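Proline dehydrogenase (Bradyrhizobium japonicum USDA 110, PDB 3HAZ) is a bifunctional flavoenzyme that probably oxidises proline to glutamate in two steps, an FAD-dependent proline dehydrogenation followed by an NAD-dependent aldehyde oxidation. Local coordinates at residues Gly668-Ala673 and Asn678-Lys683; Val652-Ser657 and Ala721-Pro726; Pro261-Leu266 and Leu275-Asp280. One frame throughout, in Å; residues are numbered along the deposited sequence.

Contact 1 of 3, residues Gly668-Ala673 and Asn678-Lys683; sequences GQVTAA and NSVVAK. With NAD (nicotinamide-adenine-dinucleotide), chain D.
Val680 and Ala682 turn their side chains from the strand toward Val670 and Ala673 on the helix, within the beta-alpha-beta crossover formed by strand 641-656, helix 664-675 and strand 679-683 of the Rossmann-type NAD-binding part of the aldehyde dehydrogenase fold. Helix and strand run almost antiparallel, at 160°. One branch of each valine does most of the touching. CG2 of Val680 presses on CB of Ala673 at 3.6 Å, whereas CG2 of Val670 meets CB of Ala682 at 4.0 Å and lies 4.4 Å from CG1 of Val680.

In the last turn of the helix, the carbonyl oxygen of Ala673 is gripped twice by Asn678: by its backbone N at 3.1 Å and by its side-chain ND2 at 3.0 Å. With CG beside its own backbone N (chi1 -56°), both donors face the same oxygen, which lies close to the plane of the side-chain amide. That amide is held on its other atom too, since OD1 accepts from the backbone N of Arg650 and of Gly651, and ND2 also reaches Phe977 O. Replacing Asn678 by an alanine would probably leave Ala673 O with one donor fewer and the Arg650 and Gly651 amides without their acceptor.

At the far end of the strand, bent Lys683 reaches NAD, its NZ donating to O2B at 2.8 Å and weakly to O3B at 3.2 Å, while also hydrogen-bonded to Gly714 O.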
loop_
_atom_site.group_PDB
_atom_site.type_symbol
_atom_site.label_atom_id
_atom_site.label_comp_id
_atom_site.label_asym_id
_atom_site.label_seq_id
_atom_site.Cartn_x
_atom_site.Cartn_y
_atom_site.Cartn_z
ATOM N N GLY A 668 10.738 -37.382 13.149
ATOM C CA GLY A 668 10.299 -36.117 13.704
ATOM C C GLY A 668 11.282 -35.619 14.753
ATOM O O GLY A 668 11.788 -34.501 14.666
ATOM N N GLN A 669 11.560 -36.462 15.742
ATOM C CA GLN A 669 12.462 -36.099 16.828
ATOM C C GLN A 669 13.872 -35.839 16.312
ATOM O O GLN A 669 14.524 -34.888 16.727
ATOM C CB GLN A 669 12.489 -37.204 17.886
ATOM C CG GLN A 669 11.128 -37.473 18.508
ATOM C CD GLN A 669 11.205 -38.376 19.714
ATOM O OE1 GLN A 669 10.570 -38.112 20.730
ATOM N NE2 GLN A 669 11.990 -39.447 19.614
ATOM N N VAL A 670 14.334 -36.690 15.403
ATOM C CA VAL A 670 15.703 -36.603 14.906
ATOM C C VAL A 670 15.948 -35.346 14.067
ATOM O O VAL A 670 16.907 -34.611 14.313
ATOM C CB VAL A 670 16.098 -37.865 14.123
ATOM C CG1 VAL A 670 17.415 -37.643 13.381
ATOM C CG2 VAL A 670 16.216 -39.054 15.076
ATOM N N THR A 671 15.066 -35.091 13.101
ATOM C CA THR A 671 15.204 -33.934 12.222
ATOM C C THR A 671 14.999 -32.614 12.966
ATOM O O THR A 671 15.583 -31.602 12.603
ATOM C CB THR A 671 14.243 -33.994 11.012
ATOM O OG1 THR A 671 12.884 -34.052 11.471
ATOM C CG2 THR A 671 14.545 -35.209 10.137
ATOM N N ALA A 672 14.176 -32.623 14.008
ATOM C CA ALA A 672 14.013 -31.424 14.825
ATOM C C ALA A 672 15.339 -31.051 15.483
ATOM O O ALA A 672 15.785 -29.910 15.383
ATOM C CB ALA A 672 12.950 -31.633 15.875
ATOM N N ALA A 673 15.951 -32.020 16.162
ATOM C CA ALA A 673 17.235 -31.824 16.837
ATOM C C ALA A 673 18.308 -31.382 15.846
ATOM O O ALA A 673 19.032 -30.412 16.087
ATOM C CB ALA A 673 17.660 -33.113 17.546
ATOM N N ASN A 678 21.907 -29.357 16.420
ATOM C CA ASN A 678 22.479 -30.388 17.278
ATOM C C ASN A 678 22.921 -31.598 16.478
ATOM O O ASN A 678 22.338 -31.909 15.440
ATOM C CB ASN A 678 21.439 -30.861 18.287
ATOM C CG ASN A 678 20.874 -29.735 19.108
ATOM O OD1 ASN A 678 21.513 -29.270 20.049
ATOM N ND2 ASN A 678 19.654 -29.297 18.772
ATOM N N SER A 679 23.947 -32.291 16.961
ATOM C CA SER A 679 24.212 -33.633 16.465
ATOM C C SER A 679 23.312 -34.582 17.252
ATOM O O SER A 679 22.791 -34.219 18.313
ATOM C CB SER A 679 25.692 -34.006 16.611
ATOM O OG SER A 679 26.102 -33.954 17.963
ATOM N N VAL A 680 23.106 -35.785 16.733
ATOM C CA VAL A 680 22.159 -36.698 17.351
ATOM C C VAL A 680 22.667 -38.135 17.452
ATOM O O VAL A 680 23.268 -38.667 16.515
ATOM C CB VAL A 680 20.815 -36.693 16.586
ATOM C CG1 VAL A 680 19.807 -37.604 17.264
ATOM C CG2 VAL A 680 20.273 -35.275 16.483
ATOM N N VAL A 681 22.439 -38.743 18.611
ATOM C CA VAL A 681 22.537 -40.188 18.751
ATOM C C VAL A 681 21.123 -40.714 18.973
ATOM O O VAL A 681 20.462 -40.354 19.952
ATOM C CB VAL A 681 23.463 -40.605 19.913
ATOM C CG1 VAL A 681 23.438 -42.120 20.091
ATOM C CG2 VAL A 681 24.892 -40.121 19.656
ATOM N N ALA A 682 20.654 -41.545 18.050
ATOM C CA ALA A 682 19.277 -42.031 18.074
ATOM C C ALA A 682 19.213 -43.511 18.430
ATOM O O ALA A 682 19.926 -44.328 17.843
ATOM C CB ALA A 682 18.617 -41.794 16.718
ATOM N N LYS A 683 18.363 -43.854 19.394
ATOM C CA LYS A 683 18.112 -45.256 19.716
ATOM C C LYS A 683 16.644 -45.590 19.501
ATOM O O LYS A 683 15.775 -45.096 20.222
ATOM C CB LYS A 683 18.518 -45.600 21.152
ATOM C CG LYS A 683 18.565 -47.108 21.409
ATOM C CD LYS A 683 18.151 -47.469 22.821
ATOM C CE LYS A 683 16.641 -47.492 22.971
ATOM N NZ LYS A 683 16.032 -48.798 22.571
HETATM P PA NAD D . 8.584 -47.520 26.294
HETATM O O1A NAD D . 8.623 -46.576 27.635
HETATM O O2A NAD D . 8.317 -48.916 26.676
HETATM O O5B NAD D . 10.076 -47.401 25.557
HETATM C C5B NAD D . 10.211 -46.585 24.400
HETATM C C4B NAD D . 11.686 -46.269 24.106
HETATM O O4B NAD D . 12.511 -45.958 25.293
HETATM C C3B NAD D . 12.508 -47.443 23.435
HETATM O O3B NAD D . 13.278 -47.195 22.299
HETATM C C2B NAD D . 13.125 -48.113 24.659
HETATM O O2B NAD D . 14.015 -49.195 24.497
HETATM C C1B NAD D . 13.547 -46.929 25.414
HETATM N N9A NAD D . 13.779 -47.245 26.831
HETATM C C8A NAD D . 13.214 -48.242 27.559
HETATM N N7A NAD D . 13.730 -48.161 28.886
HETATM C C5A NAD D . 14.632 -47.074 28.938
HETATM C C6A NAD D . 15.406 -46.554 29.969
HETATM N N6A NAD D . 15.355 -47.165 31.287
HETATM N N1A NAD D . 16.204 -45.478 29.746
HETATM C C2A NAD D . 16.248 -44.899 28.488
HETATM N N3A NAD D . 15.487 -45.410 27.472
HETATM C C4A NAD D . 14.677 -46.502 27.699
HETATM O O3 NAD D . 7.437 -46.956 25.206
HETATM P PN NAD D . 6.921 -47.946 23.962
HETATM O O1N NAD D . 6.470 -49.421 24.590
HETATM O O2N NAD D . 7.998 -48.118 22.984
HETATM O O5D NAD D . 5.605 -47.260 23.200
HETATM C C5D NAD D . 4.354 -47.201 23.870
HETATM C C4D NAD D . 4.193 -45.925 24.724
HETATM O O4D NAD D . 4.719 -44.658 24.134
HETATM C C3D NAD D . 2.771 -45.519 25.307
HETATM O O3D NAD D . 2.610 -45.382 26.698
HETATM C C2D NAD D . 2.440 -44.318 24.394
HETATM O O2D NAD D . 1.252 -43.570 24.566
HETATM C C1D NAD D . 3.750 -43.646 24.313
HETATM N N1N NAD D . 3.747 -42.774 23.132
HETATM C C2N NAD D . 3.385 -41.421 23.276
HETATM C C3N NAD D . 3.362 -40.552 22.104
HETATM C C7N NAD D . 2.976 -39.071 22.264
HETATM O O7N NAD D . 3.159 -38.326 21.369
HETATM N N7N NAD D . 2.526 -38.572 23.548
HETATM C C4N NAD D . 3.713 -41.098 20.769
HETATM C C5N NAD D . 4.076 -42.439 20.628
HETATM C C6N NAD D . 4.103 -43.323 21.815
#

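Contact 2 of 3, residues Val652-Ser657 and Ala721-Pro726; sequences VFVAIS and ALTAHP. With NAD (nicotinamide-adenine-dinucleotide), chain D.
Val654 and Leu722 make the main apolar contact: CG1 of Val654 touches CB of Leu722 at 3.8 Å, and the two side chains meet at a slant. The other branch of the valine, CG2, lies 3.9 Å from the carbonyl oxygen of Leu722. Next along the strand face, Ile656 crosses Thr723 at about a right angle, its terminal CD1 3.6 Å from the threonine methyl CG2. Thr723 CG2 also comes within 4.3 Å of Val654 CG1, so this one methyl meets both strand side chains.

Strand 641-656 is a central strand of the Rossmann-type NAD-binding sheet, and helix 716-724 packs on the face to which Val654 and Ile656 point. Ala655, between them, turns the other way and touches Val670 of helix 664-675, so the sheet is covered on both faces.

No hydrogen bond crosses between the segments. Thr723 keeps its hydroxyl on its own helix: chi1 of 61° puts OG1 where it bonds Ala720 O and leaves CG2 to face the strand. Lys750 NZ is hydrogen-bonded to the carbonyl oxygens of Thr723 and His725.

Contacts with NAD complete the set. Ile656 CG2 lies against the adenosine ribose; its modelled 3.0 Å to NAD O4B is short for a methyl and somewhat doubtful. Ile656 CD1 is 3.6 Å from the adenine N3A of NAD. Beyond it, the backbone oxygen of Ser657 accepts a hydrogen bond from O3B of NAD at 2.8 Å.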
loop_
_atom_site.group_PDB
_atom_site.type_symbol
_atom_site.label_atom_id
_atom_site.label_comp_id
_atom_site.label_asym_id
_atom_site.label_seq_id
_atom_site.Cartn_x
_atom_site.Cartn_y
_atom_site.Cartn_z
ATOM N N VAL A 652 24.977 -32.476 21.782
ATOM C CA VAL A 652 24.526 -33.788 21.340
ATOM C C VAL A 652 23.172 -34.137 21.940
ATOM O O VAL A 652 23.032 -34.241 23.157
ATOM C CB VAL A 652 25.496 -34.915 21.757
ATOM C CG1 VAL A 652 24.887 -36.266 21.419
ATOM C CG2 VAL A 652 26.849 -34.751 21.082
ATOM N N PHE A 653 22.178 -34.331 21.086
ATOM C CA PHE A 653 20.892 -34.814 21.564
ATOM C C PHE A 653 20.808 -36.323 21.456
ATOM O O PHE A 653 21.252 -36.921 20.470
ATOM C CB PHE A 653 19.734 -34.168 20.803
ATOM C CG PHE A 653 19.026 -33.093 21.578
ATOM C CD1 PHE A 653 17.862 -33.382 22.282
ATOM C CD2 PHE A 653 19.518 -31.800 21.608
ATOM C CE1 PHE A 653 17.206 -32.393 22.999
ATOM C CE2 PHE A 653 18.861 -30.803 22.319
ATOM C CZ PHE A 653 17.703 -31.102 23.013
ATOM N N VAL A 654 20.256 -36.926 22.498
ATOM C CA VAL A 654 19.874 -38.330 22.481
ATOM C C VAL A 654 18.396 -38.408 22.114
ATOM O O VAL A 654 17.559 -37.801 22.777
ATOM C CB VAL A 654 20.098 -38.969 23.863
ATOM C CG1 VAL A 654 19.573 -40.401 23.902
ATOM C CG2 VAL A 654 21.573 -38.913 24.228
ATOM N N ALA A 655 18.082 -39.129 21.040
ATOM C CA ALA A 655 16.702 -39.314 20.612
ATOM C C ALA A 655 16.268 -40.754 20.843
ATOM O O ALA A 655 16.901 -41.689 20.350
ATOM C CB ALA A 655 16.537 -38.940 19.149
ATOM N N ILE A 656 15.191 -40.928 21.600
ATOM C CA ILE A 656 14.681 -42.255 21.917
ATOM C C ILE A 656 13.226 -42.351 21.464
ATOM O O ILE A 656 12.398 -41.535 21.856
ATOM C CB ILE A 656 14.783 -42.541 23.426
ATOM C CG1 ILE A 656 16.248 -42.570 23.869
ATOM C CG2 ILE A 656 14.085 -43.843 23.766
ATOM C CD1 ILE A 656 16.433 -42.586 25.366
ATOM N N SER A 657 12.923 -43.351 20.641
ATOM C CA SER A 657 11.625 -43.433 19.982
ATOM C C SER A 657 10.916 -44.764 20.238
ATOM O O SER A 657 11.565 -45.754 20.578
ATOM C CB SER A 657 11.808 -43.221 18.476
ATOM O OG SER A 657 12.808 -44.088 17.967
ATOM N N ALA A 721 22.231 -46.106 28.990
ATOM C CA ALA A 721 23.629 -45.721 28.860
ATOM C C ALA A 721 23.761 -44.375 28.143
ATOM O O ALA A 721 24.578 -43.534 28.523
ATOM C CB ALA A 721 24.408 -46.796 28.126
ATOM N N LEU A 722 22.952 -44.175 27.106
ATOM C CA LEU A 722 22.973 -42.927 26.357
ATOM C C LEU A 722 22.534 -41.751 27.223
ATOM O O LEU A 722 23.201 -40.726 27.255
ATOM C CB LEU A 722 22.077 -43.016 25.116
ATOM C CG LEU A 722 22.478 -44.041 24.053
ATOM C CD1 LEU A 722 21.551 -43.968 22.847
ATOM C CD2 LEU A 722 23.919 -43.839 23.631
ATOM N N THR A 723 21.413 -41.901 27.923
ATOM C CA THR A 723 20.875 -40.805 28.732
ATOM C C THR A 723 21.746 -40.484 29.944
ATOM O O THR A 723 21.694 -39.380 30.481
ATOM C CB THR A 723 19.426 -41.079 29.201
ATOM O OG1 THR A 723 19.389 -42.256 30.017
ATOM C CG2 THR A 723 18.502 -41.265 28.003
ATOM N N ALA A 724 22.546 -41.450 30.378
ATOM C CA ALA A 724 23.386 -41.253 31.549
ATOM C C ALA A 724 24.724 -40.610 31.190
ATOM O O ALA A 724 25.419 -40.089 32.059
ATOM C CB ALA A 724 23.593 -42.574 32.290
ATOM N N HIS A 725 25.081 -40.638 29.909
ATOM C CA HIS A 725 26.350 -40.074 29.456
ATOM C C HIS A 725 26.490 -38.598 29.832
ATOM O O HIS A 725 25.611 -37.791 29.534
ATOM C CB HIS A 725 26.508 -40.244 27.946
ATOM C CG HIS A 725 27.922 -40.115 27.471
ATOM N ND1 HIS A 725 28.596 -38.913 27.457
ATOM C CD2 HIS A 725 28.790 -41.039 26.996
ATOM C CE1 HIS A 725 29.819 -39.101 26.993
ATOM N NE2 HIS A 725 29.962 -40.383 26.705
ATOM N N PRO A 726 27.607 -38.240 30.484
ATOM C CA PRO A 726 27.848 -36.880 30.990
ATOM C C PRO A 726 27.940 -35.792 29.915
ATOM O O PRO A 726 27.747 -34.615 30.234
ATOM C CB PRO A 726 29.205 -37.016 31.705
ATOM C CG PRO A 726 29.834 -38.233 31.082
ATOM C CD PRO A 726 28.670 -39.162 30.922
HETATM P PA NAD D . 8.584 -47.520 26.294
HETATM O O1A NAD D . 8.623 -46.576 27.635
HETATM O O2A NAD D . 8.317 -48.916 26.676
HETATM O O5B NAD D . 10.076 -47.401 25.557
HETATM C C5B NAD D . 10.211 -46.585 24.400
HETATM C C4B NAD D . 11.686 -46.269 24.106
HETATM O O4B NAD D . 12.511 -45.958 25.293
HETATM C C3B NAD D . 12.508 -47.443 23.435
HETATM O O3B NAD D . 13.278 -47.195 22.299
HETATM C C2B NAD D . 13.125 -48.113 24.659
HETATM O O2B NAD D . 14.015 -49.195 24.497
HETATM C C1B NAD D . 13.547 -46.929 25.414
HETATM N N9A NAD D . 13.779 -47.245 26.831
HETATM C C8A NAD D . 13.214 -48.242 27.559
HETATM N N7A NAD D . 13.730 -48.161 28.886
HETATM C C5A NAD D . 14.632 -47.074 28.938
HETATM C C6A NAD D . 15.406 -46.554 29.969
HETATM N N6A NAD D . 15.355 -47.165 31.287
HETATM N N1A NAD D . 16.204 -45.478 29.746
HETATM C C2A NAD D . 16.248 -44.899 28.488
HETATM N N3A NAD D . 15.487 -45.410 27.472
HETATM C C4A NAD D . 14.677 -46.502 27.699
HETATM O O3 NAD D . 7.437 -46.956 25.206
HETATM P PN NAD D . 6.921 -47.946 23.962
HETATM O O1N NAD D . 6.470 -49.421 24.590
HETATM O O2N NAD D . 7.998 -48.118 22.984
HETATM O O5D NAD D . 5.605 -47.260 23.200
HETATM C C5D NAD D . 4.354 -47.201 23.870
HETATM C C4D NAD D . 4.193 -45.925 24.724
HETATM O O4D NAD D . 4.719 -44.658 24.134
HETATM C C3D NAD D . 2.771 -45.519 25.307
HETATM O O3D NAD D . 2.610 -45.382 26.698
HETATM C C2D NAD D . 2.440 -44.318 24.394
HETATM O O2D NAD D . 1.252 -43.570 24.566
HETATM C C1D NAD D . 3.750 -43.646 24.313
HETATM N N1N NAD D . 3.747 -42.774 23.132
HETATM C C2N NAD D . 3.385 -41.421 23.276
HETATM C C3N NAD D . 3.362 -40.552 22.104
HETATM C C7N NAD D . 2.976 -39.071 22.264
HETATM O O7N NAD D . 3.159 -38.326 21.369
HETATM N N7N NAD D . 2.526 -38.572 23.548
HETATM C C4N NAD D . 3.713 -41.098 20.769
HETATM C C5N NAD D . 4.076 -42.439 20.628
HETATM C C6N NAD D . 4.103 -43.323 21.815
#

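Contact 3 of 3, residues Pro261-Leu266 and Leu275-Asp280; sequences PQLLDL and LNFTVD. With FAD (flavin-adenine dinucleotide), chain C.
Phe277 reaches from the strand to the helix, where its ring meets Leu263 and Leu266, and carries most of the contact. Its CB already heads toward the helix, and with CG anti to the backbone N (chi1 -175°) the ring is carried outward from the strand. CB, CG and the two CD atoms span the gap between the elements, and contact with the helix begins at the outer half of the ring. CE1 comes near the backbone of Leu266, 3.9 Å from its carbonyl oxygen in an oblique approach. On the other flank, CE2 meets CD1 of Leu263 at 4.0 Å; this methyl comes in at the ring edge, near the ring plane. CZ, at the tip, touches both leucines, 3.9 Å from Leu266 CB and 4.0 Å from Leu263 CD1.

Leu263 also uses its second branch, CD2 approaching CG2 of Val279 at 4.2 Å. This is the layering of a beta/alpha barrel, here the TIM-type barrel of the proline dehydrogenase family. Helix 252-272 lies outside and leads back into strand 276-279, the pair running at 155° with their axes 11.0 Å apart, while strands 235-238 and 309-314 flank the strand in parallel. Phe277 and Val279 face the helical layer; Asn276 alternates with them and hydrogen-bonds to Gln393, on the non-neighbouring strand 390-395. Around the leucines, Leu240 and Leu243 of helix 240-243 and Val293 of helix 287-298 continue the apolar packing, and Trp306 touches Phe277.

Next after Val279, Asp280 comes to the flavin, its CB 3.2 Å from O4 of FAD. Its carboxylate is held by two salt bridges, OD2 with Lys239 and OD1 with Arg341.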
loop_
_atom_site.group_PDB
_atom_site.type_symbol
_atom_site.label_atom_id
_atom_site.label_comp_id
_atom_site.label_asym_id
_atom_site.label_seq_id
_atom_site.Cartn_x
_atom_site.Cartn_y
_atom_site.Cartn_z
ATOM N N PRO A 261 -26.675 -59.991 -3.872
ATOM C CA PRO A 261 -27.923 -60.750 -3.733
ATOM C C PRO A 261 -28.991 -59.931 -3.023
ATOM O O PRO A 261 -30.176 -60.085 -3.313
ATOM C CB PRO A 261 -27.518 -61.957 -2.870
ATOM C CG PRO A 261 -26.021 -62.048 -3.001
ATOM C CD PRO A 261 -25.544 -60.643 -3.190
ATOM N N GLN A 262 -28.573 -59.075 -2.099
ATOM C CA GLN A 262 -29.509 -58.215 -1.389
ATOM C C GLN A 262 -30.177 -57.222 -2.340
ATOM O O GLN A 262 -31.402 -57.096 -2.351
ATOM C CB GLN A 262 -28.795 -57.468 -0.257
ATOM C CG GLN A 262 -27.922 -58.352 0.617
ATOM C CD GLN A 262 -28.701 -59.130 1.655
ATOM O OE1 GLN A 262 -29.907 -59.358 1.518
ATOM N NE2 GLN A 262 -28.008 -59.553 2.708
ATOM N N LEU A 263 -29.369 -56.518 -3.129
ATOM C CA LEU A 263 -29.883 -55.536 -4.083
ATOM C C LEU A 263 -30.735 -56.219 -5.141
ATOM O O LEU A 263 -31.711 -55.652 -5.625
ATOM C CB LEU A 263 -28.739 -54.780 -4.772
ATOM C CG LEU A 263 -29.175 -53.569 -5.610
ATOM C CD1 LEU A 263 -29.769 -52.476 -4.722
ATOM C CD2 LEU A 263 -28.033 -53.007 -6.454
ATOM N N LEU A 264 -30.348 -57.436 -5.509
ATOM C CA LEU A 264 -31.116 -58.211 -6.479
ATOM C C LEU A 264 -32.509 -58.545 -5.939
ATOM O O LEU A 264 -33.505 -58.388 -6.637
ATOM C CB LEU A 264 -30.371 -59.496 -6.857
ATOM C CG LEU A 264 -31.104 -60.396 -7.851
ATOM C CD1 LEU A 264 -31.523 -59.615 -9.084
ATOM C CD2 LEU A 264 -30.251 -61.598 -8.238
ATOM N N ASP A 265 -32.565 -59.006 -4.694
ATOM C CA ASP A 265 -33.832 -59.336 -4.044
ATOM C C ASP A 265 -34.772 -58.134 -4.064
ATOM O O ASP A 265 -35.951 -58.254 -4.410
ATOM C CB ASP A 265 -33.575 -59.799 -2.605
ATOM C CG ASP A 265 -34.821 -60.354 -1.924
ATOM O OD1 ASP A 265 -35.946 -60.141 -2.419
ATOM O OD2 ASP A 265 -34.669 -61.008 -0.876
ATOM N N LEU A 266 -34.246 -56.969 -3.703
ATOM C CA LEU A 266 -35.050 -55.753 -3.711
ATOM C C LEU A 266 -35.509 -55.359 -5.126
ATOM O O LEU A 266 -36.656 -54.979 -5.318
ATOM C CB LEU A 266 -34.308 -54.604 -3.029
ATOM C CG LEU A 266 -34.089 -54.703 -1.511
ATOM C CD1 LEU A 266 -33.289 -53.498 -0.996
ATOM C CD2 LEU A 266 -35.413 -54.834 -0.753
ATOM N N LEU A 275 -42.137 -51.309 -10.820
ATOM C CA LEU A 275 -41.793 -49.984 -10.308
ATOM C C LEU A 275 -40.500 -49.444 -10.914
ATOM O O LEU A 275 -39.707 -50.190 -11.475
ATOM C CB LEU A 275 -41.653 -50.022 -8.779
ATOM C CG LEU A 275 -42.855 -50.496 -7.948
ATOM C CD1 LEU A 275 -42.471 -50.524 -6.470
ATOM C CD2 LEU A 275 -44.082 -49.611 -8.183
ATOM N N ASN A 276 -40.309 -48.137 -10.805
ATOM C CA ASN A 276 -39.015 -47.528 -11.048
ATOM C C ASN A 276 -38.146 -47.788 -9.808
ATOM O O ASN A 276 -38.560 -47.509 -8.682
ATOM C CB ASN A 276 -39.197 -46.025 -11.287
ATOM C CG ASN A 276 -37.875 -45.299 -11.580
ATOM O OD1 ASN A 276 -37.748 -44.104 -11.315
ATOM N ND2 ASN A 276 -36.898 -46.018 -12.125
ATOM N N PHE A 277 -36.954 -48.335 -10.018
ATOM C CA PHE A 277 -36.055 -48.697 -8.926
ATOM C C PHE A 277 -34.695 -48.020 -9.146
ATOM O O PHE A 277 -33.957 -48.391 -10.057
ATOM C CB PHE A 277 -35.912 -50.225 -8.882
ATOM C CG PHE A 277 -35.104 -50.738 -7.725
ATOM C CD1 PHE A 277 -35.702 -50.978 -6.492
ATOM C CD2 PHE A 277 -33.754 -51.002 -7.874
ATOM C CE1 PHE A 277 -34.961 -51.454 -5.423
ATOM C CE2 PHE A 277 -32.998 -51.485 -6.808
ATOM C CZ PHE A 277 -33.602 -51.711 -5.582
ATOM N N THR A 278 -34.367 -47.029 -8.317
ATOM C CA THR A 278 -33.182 -46.205 -8.556
ATOM C C THR A 278 -32.135 -46.349 -7.457
ATOM O O THR A 278 -32.429 -46.135 -6.281
ATOM C CB THR A 278 -33.546 -44.701 -8.693
ATOM O OG1 THR A 278 -34.665 -44.552 -9.572
ATOM C CG2 THR A 278 -32.362 -43.905 -9.248
ATOM N N VAL A 279 -30.920 -46.725 -7.850
ATOM C CA VAL A 279 -29.776 -46.734 -6.939
ATOM C C VAL A 279 -29.137 -45.341 -6.864
ATOM O O VAL A 279 -28.597 -44.832 -7.853
ATOM C CB VAL A 279 -28.711 -47.776 -7.364
ATOM C CG1 VAL A 279 -27.557 -47.820 -6.351
ATOM C CG2 VAL A 279 -29.349 -49.164 -7.525
ATOM N N ASP A 280 -29.211 -44.721 -5.691
ATOM C CA ASP A 280 -28.678 -43.371 -5.512
ATOM C C ASP A 280 -27.169 -43.356 -5.725
ATOM O O ASP A 280 -26.496 -44.387 -5.595
ATOM C CB ASP A 280 -28.996 -42.844 -4.109
ATOM C CG ASP A 280 -30.464 -42.460 -3.935
ATOM O OD1 ASP A 280 -31.201 -42.360 -4.945
ATOM O OD2 ASP A 280 -30.879 -42.246 -2.774
HETATM P PA FAD C . -28.478 -25.651 -8.161
HETATM O O1A FAD C . -28.600 -24.408 -7.108
HETATM O O2A FAD C . -28.590 -25.221 -9.554
HETATM O O5B FAD C . -27.028 -26.358 -7.963
HETATM C C5B FAD C . -26.656 -26.741 -6.670
HETATM C C4B FAD C . -25.418 -27.645 -6.735
HETATM O O4B FAD C . -24.289 -27.313 -7.713
HETATM C C3B FAD C . -24.949 -28.528 -5.747
HETATM O O3B FAD C . -25.881 -29.367 -5.087
HETATM C C2B FAD C . -23.670 -29.079 -6.325
HETATM O O2B FAD C . -23.720 -30.382 -6.874
HETATM C C1B FAD C . -23.163 -28.018 -7.236
HETATM N N9A FAD C . -22.240 -27.037 -6.694
HETATM C C8A FAD C . -22.470 -26.090 -5.701
HETATM N N7A FAD C . -21.325 -25.353 -5.558
HETATM C C5A FAD C . -20.378 -25.851 -6.482
HETATM C C6A FAD C . -18.959 -25.459 -6.792
HETATM N N6A FAD C . -18.315 -24.370 -6.067
HETATM N N1A FAD C . -18.284 -26.092 -7.727
HETATM C C2A FAD C . -18.885 -27.140 -8.451
HETATM N N3A FAD C . -20.247 -27.519 -8.152
HETATM C C4A FAD C . -20.949 -26.856 -7.177
HETATM N N1 FAD C . -27.296 -36.061 -5.490
HETATM C C2 FAD C . -26.391 -37.081 -5.322
HETATM O O2 FAD C . -25.064 -36.783 -5.099
HETATM N N3 FAD C . -26.841 -38.444 -5.332
HETATM C C4 FAD C . -28.165 -38.731 -5.513
HETATM O O4 FAD C . -28.593 -40.063 -5.590
HETATM C C4X FAD C . -29.113 -37.666 -5.694
HETATM N N5 FAD C . -30.564 -37.964 -5.902
HETATM C C5X FAD C . -31.484 -36.901 -6.072
HETATM C C6 FAD C . -32.911 -37.197 -6.268
HETATM C C7 FAD C . -33.826 -36.133 -6.443
HETATM C C7M FAD C . -35.302 -36.451 -6.621
HETATM C C8 FAD C . -33.353 -34.729 -6.437
HETATM C C8M FAD C . -34.326 -33.553 -6.620
HETATM C C9 FAD C . -31.988 -34.451 -6.250
HETATM C C9A FAD C . -31.028 -35.553 -6.058
HETATM N N10 FAD C . -29.604 -35.271 -5.861
HETATM C C10 FAD C . -28.673 -36.362 -5.686
HETATM C "C1'" FAD C . -29.037 -33.892 -6.009
HETATM C "C2'" FAD C . -28.926 -33.053 -4.711
HETATM O "O2'" FAD C . -29.722 -33.634 -3.683
HETATM C "C3'" FAD C . -29.314 -31.598 -5.020
HETATM O "O3'" FAD C . -30.730 -31.480 -5.110
HETATM C "C4'" FAD C . -28.674 -31.063 -6.352
HETATM O "O4'" FAD C . -27.323 -31.299 -6.546
HETATM C "C5'" FAD C . -29.046 -29.581 -6.621
HETATM O "O5'" FAD C . -28.979 -29.236 -7.996
HETATM P P FAD C . -30.012 -28.059 -8.543
HETATM O O1P FAD C . -29.857 -27.912 -10.197
HETATM O O2P FAD C . -31.386 -28.384 -8.142
HETATM O O3P FAD C . -29.640 -26.697 -7.722
#

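Contacts 1 and 2 belong to one NAD site: their centres are 10 Å apart, and contact 1 is nested in the chain loop closed by contact 2. Strands 641-656 and 679-683 are parallel neighbours, joined by probable backbone hydrogen bonds such as Lys683 N to Ala655 O, 2.8 Å. From these adjoining strands Lys683 and Ser657 both address the adenosine ribose, at the dinucleotide end away from the nicotinamide. Contact 3 belongs to the proline dehydrogenase barrel that holds FAD, on the opposite side of the chain's centre. Its centre is about 58 Å from that of contact 1 and 64 Å from that of contact 2, with nearest atoms about 42 and 45 Å apart.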